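Uncharacterized protein (Bacteroides ovatus CL02T12C04, PDB 6PTM) is an exo-acting carrageenase of glycoside hydrolase family 42 that probably removes sugar units from the chain ends of the red-algal polysaccharide carrageenan. Local coordinates at residues 114-117 with 118-122; 585-588 with 589-593. All blocks are in the same frame, centred on the assembly; numbering follows the deposited sequence.

Contact 1 (114-117 with 118-122); sequences KLLP and DFERQ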
loop_
_atom_site.group_PDB
_atom_site.type_symbol
_atom_site.label_atom_id
_atom_site.label_comp_id
_atom_site.label_asym_id
_atom_site.label_seq_id
_atom_site.Cartn_x
_atom_site.Cartn_y
_atom_site.Cartn_z
ATOM N N LYS A 114 -8.309 24.328 23.560
ATOM C CA LYS A 114 -9.382 25.353 23.628
ATOM C C LYS A 114 -9.989 25.579 22.243
ATOM O O LYS A 114 -11.176 25.731 22.181
ATOM C CB LYS A 114 -8.838 26.653 24.219
ATOM C CG LYS A 114 -8.594 26.590 25.717
ATOM C CD LYS A 114 -8.546 27.967 26.321
ATOM C CE LYS A 114 -8.502 27.968 27.832
ATOM N NZ LYS A 114 -7.150 27.594 28.286
ATOM N N LEU A 115 -9.191 25.623 21.177
ATOM C CA LEU A 115 -9.697 26.016 19.835
ATOM C C LEU A 115 -10.281 24.793 19.093
ATOM O O LEU A 115 -11.067 25.012 18.168
ATOM C CB LEU A 115 -8.588 26.721 19.047
ATOM C CG LEU A 115 -7.423 25.872 18.540
ATOM C CD1 LEU A 115 -7.774 25.135 17.256
ATOM C CD2 LEU A 115 -6.202 26.755 18.305
ATOM N N LEU A 116 -10.001 23.555 19.532
ATOM C CA LEU A 116 -10.400 22.312 18.814
ATOM C C LEU A 116 -11.911 22.249 18.585
ATOM O O LEU A 116 -12.341 21.991 17.450
ATOM C CB LEU A 116 -9.869 21.085 19.573
ATOM C CG LEU A 116 -10.366 19.732 19.061
ATOM C CD1 LEU A 116 -9.915 19.518 17.620
ATOM C CD2 LEU A 116 -9.897 18.582 19.959
ATOM N N PRO A 117 -12.787 22.481 19.602
ATOM C CA PRO A 117 -14.227 22.355 19.386
ATOM C C PRO A 117 -14.759 23.266 18.275
ATOM O O PRO A 117 -15.484 22.787 17.409
ATOM C CB PRO A 117 -14.870 22.641 20.760
ATOM C CG PRO A 117 -13.728 22.383 21.735
ATOM C CD PRO A 117 -12.478 22.829 20.997
ATOM N N ASP A 118 -14.383 24.540 18.269
ATOM C CA ASP A 118 -14.849 25.469 17.208
ATOM C C ASP A 118 -14.150 25.176 15.875
ATOM O O ASP A 118 -14.726 25.556 14.849
ATOM C CB ASP A 118 -14.714 26.931 17.617
ATOM C CG ASP A 118 -15.837 27.337 18.560
ATOM O OD1 ASP A 118 -16.845 26.573 18.705
ATOM O OD2 ASP A 118 -15.689 28.390 19.137
ATOM N N PHE A 119 -12.954 24.593 15.876
ATOM C CA PHE A 119 -12.274 24.201 14.617
ATOM C C PHE A 119 -13.134 23.108 13.961
ATOM O O PHE A 119 -13.540 23.218 12.773
ATOM C CB PHE A 119 -10.831 23.761 14.872
ATOM C CG PHE A 119 -10.256 23.004 13.703
ATOM C CD1 PHE A 119 -9.894 23.681 12.553
ATOM C CD2 PHE A 119 -10.195 21.610 13.714
ATOM C CE1 PHE A 119 -9.411 22.983 11.443
ATOM C CE2 PHE A 119 -9.720 20.916 12.612
ATOM C CZ PHE A 119 -9.338 21.602 11.476
ATOM N N GLU A 120 -13.535 22.126 14.763
ATOM C CA GLU A 120 -14.396 21.025 14.299
ATOM C C GLU A 120 -15.728 21.595 13.814
ATOM O O GLU A 120 -16.175 21.142 12.748
ATOM C CB GLU A 120 -14.557 19.966 15.374
ATOM C CG GLU A 120 -13.254 19.241 15.611
ATOM C CD GLU A 120 -13.314 18.346 16.829
ATOM O OE1 GLU A 120 -13.715 18.865 17.897
ATOM O OE2 GLU A 120 -12.958 17.127 16.704
ATOM N N ARG A 121 -16.323 22.555 14.528
ATOM C CA ARG A 121 -17.617 23.117 14.085
ATOM C C ARG A 121 -17.398 23.917 12.792
ATOM O O ARG A 121 -18.273 23.868 11.907
ATOM C CB ARG A 121 -18.247 23.911 15.232
ATOM C CG ARG A 121 -18.762 23.040 16.359
ATOM C CD ARG A 121 -18.833 23.822 17.670
ATOM N NE ARG A 121 -19.259 22.991 18.775
ATOM C CZ ARG A 121 -18.922 23.187 20.041
ATOM N NH1 ARG A 121 -18.139 24.187 20.372
ATOM N NH2 ARG A 121 -19.329 22.341 20.963
ATOM N N GLN A 122 -16.269 24.613 12.673
ATOM C CA GLN A 122 -16.001 25.429 11.472
ATOM C C GLN A 122 -15.792 24.489 10.280
ATOM O O GLN A 122 -16.270 24.832 9.156
ATOM C CB GLN A 122 -14.825 26.383 11.684
ATOM C CG GLN A 122 -14.629 27.314 10.498
ATOM C CD GLN A 122 -15.824 28.209 10.235
ATOM O OE1 GLN A 122 -16.505 28.685 11.143
ATOM N NE2 GLN A 122 -16.076 28.468 8.970
HETATM O O HOH W 1 -13.348 26.005 20.647
#
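Arg-121 folds its guanidinium back over CB of Pro-117, one helical turn earlier, with NH1 3.6 Å from Pro-117 CB, so that one face of the flat group rests on that carbon. The arginine runs extended from CG to NE, and its CD passes close to Pro-117 O on the way. At its edge the same NH1 donates to Asp-118 OD1 over 3.2 Å, closing an i to i+3 salt bridge. The bond lies in the guanidinium plane, but it meets the syn side of OD1 34° out of the carboxylate plane. NH2 has a second anion, Glu-89. Cutting Arg-121 back to an alanine is likely to remove the cover over Pro-117 CB and to leave Asp-118 and Glu-89 without this cationic mate.

Pro-117 has no N-H to give to the turn before, and the helix kinks here. Water 1 bridges the opened turn, donating to Lys-114 O at 2.7 Å and accepting from Asp-118 N at 3.0 Å. Regular i to i+4 bonding follows, the straightest being Glu-120 N to Leu-116 O, with an N-H...O angle of 169°. Leu-116 and Glu-120 also meet through their side chains: Leu-116 CD1 lies 3.7 Å from Glu-120 CD, while OE2 of the glutamate pairs with Arg-511. Leu-115 and Phe-119 lie side by side, pointing the same way, with Leu-115 CD1 4.1 Å from Phe-119 CB. With its CG anti to the backbone N (chi1 164°), Phe-119 carries its ring on to meet Tyr-483, the two planes steeply inclined.

All this belongs to helix 109-139, near the outside of the molecule. Leu-116, Pro-117, Glu-120 and Arg-121 pack on helix 69-90 at Ala-85 and Asp-88, while loops at Leu-482 and His-532 border Phe-119 and Glu-120.

Contact 2 (585-588 with 589-593); sequences RIYE and KLNFS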
loop_
_atom_site.group_PDB
_atom_site.type_symbol
_atom_site.label_atom_id
_atom_site.label_comp_id
_atom_site.label_asym_id
_atom_site.label_seq_id
_atom_site.Cartn_x
_atom_site.Cartn_y
_atom_site.Cartn_z
ATOM N N ARG A 585 15.483 6.464 -8.764
ATOM C CA ARG A 585 15.930 7.529 -9.695
ATOM C C ARG A 585 15.412 7.200 -11.104
ATOM O O ARG A 585 14.862 8.121 -11.764
ATOM C CB ARG A 585 17.451 7.730 -9.614
ATOM C CG ARG A 585 17.943 9.004 -10.300
ATOM C CD ARG A 585 19.472 9.216 -10.239
ATOM N NE ARG A 585 19.898 9.031 -8.857
ATOM C CZ ARG A 585 20.514 7.951 -8.380
ATOM N NH1 ARG A 585 20.880 6.952 -9.165
ATOM N NH2 ARG A 585 20.755 7.881 -7.090
ATOM N N ILE A 586 15.491 5.933 -11.534
ATOM C CA ILE A 586 15.080 5.526 -12.901
ATOM C C ILE A 586 13.537 5.475 -12.957
ATOM O O ILE A 586 12.962 5.966 -13.956
ATOM C CB ILE A 586 15.763 4.226 -13.397
ATOM C CG1 ILE A 586 15.275 3.842 -14.795
ATOM C CG2 ILE A 586 15.572 3.050 -12.455
ATOM C CD1 ILE A 586 15.383 4.939 -15.864
ATOM N N TYR A 587 12.869 4.988 -11.912
ATOM C CA TYR A 587 11.379 5.017 -11.815
ATOM C C TYR A 587 10.865 6.444 -11.998
ATOM O O TYR A 587 9.981 6.672 -12.826
ATOM C CB TYR A 587 10.902 4.515 -10.452
ATOM C CG TYR A 587 9.410 4.491 -10.280
ATOM C CD1 TYR A 587 8.628 3.528 -10.899
ATOM C CD2 TYR A 587 8.763 5.478 -9.555
ATOM C CE1 TYR A 587 7.244 3.514 -10.761
ATOM C CE2 TYR A 587 7.379 5.475 -9.397
ATOM C CZ TYR A 587 6.621 4.477 -9.981
ATOM O OH TYR A 587 5.284 4.473 -9.824
ATOM N N GLU A 588 11.385 7.382 -11.205
ATOM C CA GLU A 588 10.999 8.826 -11.246
ATOM C C GLU A 588 11.244 9.391 -12.655
ATOM O O GLU A 588 10.400 10.160 -13.193
ATOM C CB GLU A 588 11.823 9.572 -10.208
ATOM C CG GLU A 588 11.571 11.055 -10.146
ATOM C CD GLU A 588 12.352 11.735 -9.037
ATOM O OE1 GLU A 588 13.599 11.556 -8.984
ATOM O OE2 GLU A 588 11.727 12.454 -8.245
ATOM N N LYS A 589 12.375 9.026 -13.240
ATOM C CA LYS A 589 12.772 9.496 -14.581
ATOM C C LYS A 589 11.733 9.050 -15.603
ATOM O O LYS A 589 11.467 9.820 -16.498
ATOM C CB LYS A 589 14.181 8.991 -14.906
ATOM C CG LYS A 589 14.755 9.574 -16.169
ATOM C CD LYS A 589 15.030 11.063 -16.019
ATOM C CE LYS A 589 15.852 11.623 -17.149
ATOM N NZ LYS A 589 16.124 13.058 -16.882
ATOM N N LEU A 590 11.137 7.861 -15.455
ATOM C CA LEU A 590 10.240 7.290 -16.481
ATOM C C LEU A 590 8.760 7.595 -16.185
ATOM O O LEU A 590 7.981 7.455 -17.083
ATOM C CB LEU A 590 10.461 5.776 -16.575
ATOM C CG LEU A 590 11.840 5.289 -17.023
ATOM C CD1 LEU A 590 11.851 3.765 -17.057
ATOM C CD2 LEU A 590 12.242 5.872 -18.371
ATOM N N ASN A 591 8.394 7.964 -14.965
ATOM C CA ASN A 591 7.002 7.866 -14.459
ATOM C C ASN A 591 6.104 9.058 -14.835
ATOM O O ASN A 591 4.872 8.989 -14.535
ATOM C CB ASN A 591 6.939 7.774 -12.938
ATOM C CG ASN A 591 5.557 7.363 -12.488
ATOM O OD1 ASN A 591 5.030 6.382 -13.001
ATOM N ND2 ASN A 591 4.968 8.121 -11.579
ATOM N N PHE A 592 6.624 10.087 -15.504
ATOM C CA PHE A 592 5.812 11.286 -15.824
ATOM C C PHE A 592 5.721 11.456 -17.336
ATOM O O PHE A 592 5.654 12.593 -17.785
ATOM C CB PHE A 592 6.385 12.517 -15.099
ATOM C CG PHE A 592 6.409 12.340 -13.609
ATOM C CD1 PHE A 592 7.486 11.714 -12.999
ATOM C CD2 PHE A 592 5.329 12.705 -12.836
ATOM C CE1 PHE A 592 7.498 11.502 -11.641
ATOM C CE2 PHE A 592 5.349 12.502 -11.469
ATOM C CZ PHE A 592 6.424 11.876 -10.876
ATOM N N SER A 593 5.611 10.357 -18.084
ATOM C CA SER A 593 5.531 10.368 -19.572
ATOM C C SER A 593 4.198 9.780 -20.054
ATOM O O SER A 593 4.132 9.420 -21.234
ATOM C CB SER A 593 6.706 9.627 -20.184
ATOM O OG SER A 593 7.931 10.203 -19.781
#
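Lys-589 N donates to Arg-585 O over 3.0 Å, a regular alpha-helical bond in the last turn of helix 579-590, which belongs to the alpha/beta part of the chain built round the parallel sheet that includes strand 597-600. Beyond it the bonding slackens. Leu-590 N divides itself between Ile-586 O and Tyr-587 O, both weakly, and Asn-591 N reaches Glu-588 O in a weak bond of 3.5 Å as the chain leaves the helix.

The polar side chains are anchored outside this turn: Arg-585 to Asp-582 and Tyr-618, Tyr-587 OH to Asp-455, Glu-588 to Tyr-443, and Asn-591 ND2 to Glu-708. Tyr-587 and Asn-591 point the same way and lie side by side, ring and amide planes only 18° apart. Asn-591 CB sits over the rim of one tyrosine face, 4.2 Å above its plane.

On the apolar side Ile-586 CD1 comes obliquely against Leu-590 CG at 3.7 Å: CG1 stands anti to the backbone N (chi1 179°), and the bend at chi2 (53°) then turns CD1 toward the leucine. Leu-590 and Tyr-587 pack on Ile-597, while Ile-586 meets Leu-674 and Met-677 of helix 674-687. Phe-592 turns its ring edge back to the helix end, bringing CD1 3.3 Å from Glu-588 O, close to the ring plane.

How the contacts relate
Both contacts are local, contact 1 within a helix and contact 2 where a helix runs out into a loop; their centres are 42 Å apart and they do not touch. Contact 1 lies well out, about 32 Å from the centre of the chain, within helix 109-139 on the side that packs against helix 69-90; contact 2 is nearer, at about 19 Å, where helix 579-590 meets strand 597-600 and helices 448-460 and 674-687. Each is partly buried. They share no helix or strand. A proline kinks the helix of contact 1, which carries on beyond it, and a salt bridge spans one turn there. In contact 2 weak backbone bonds accompany ring, amide and aliphatic packing.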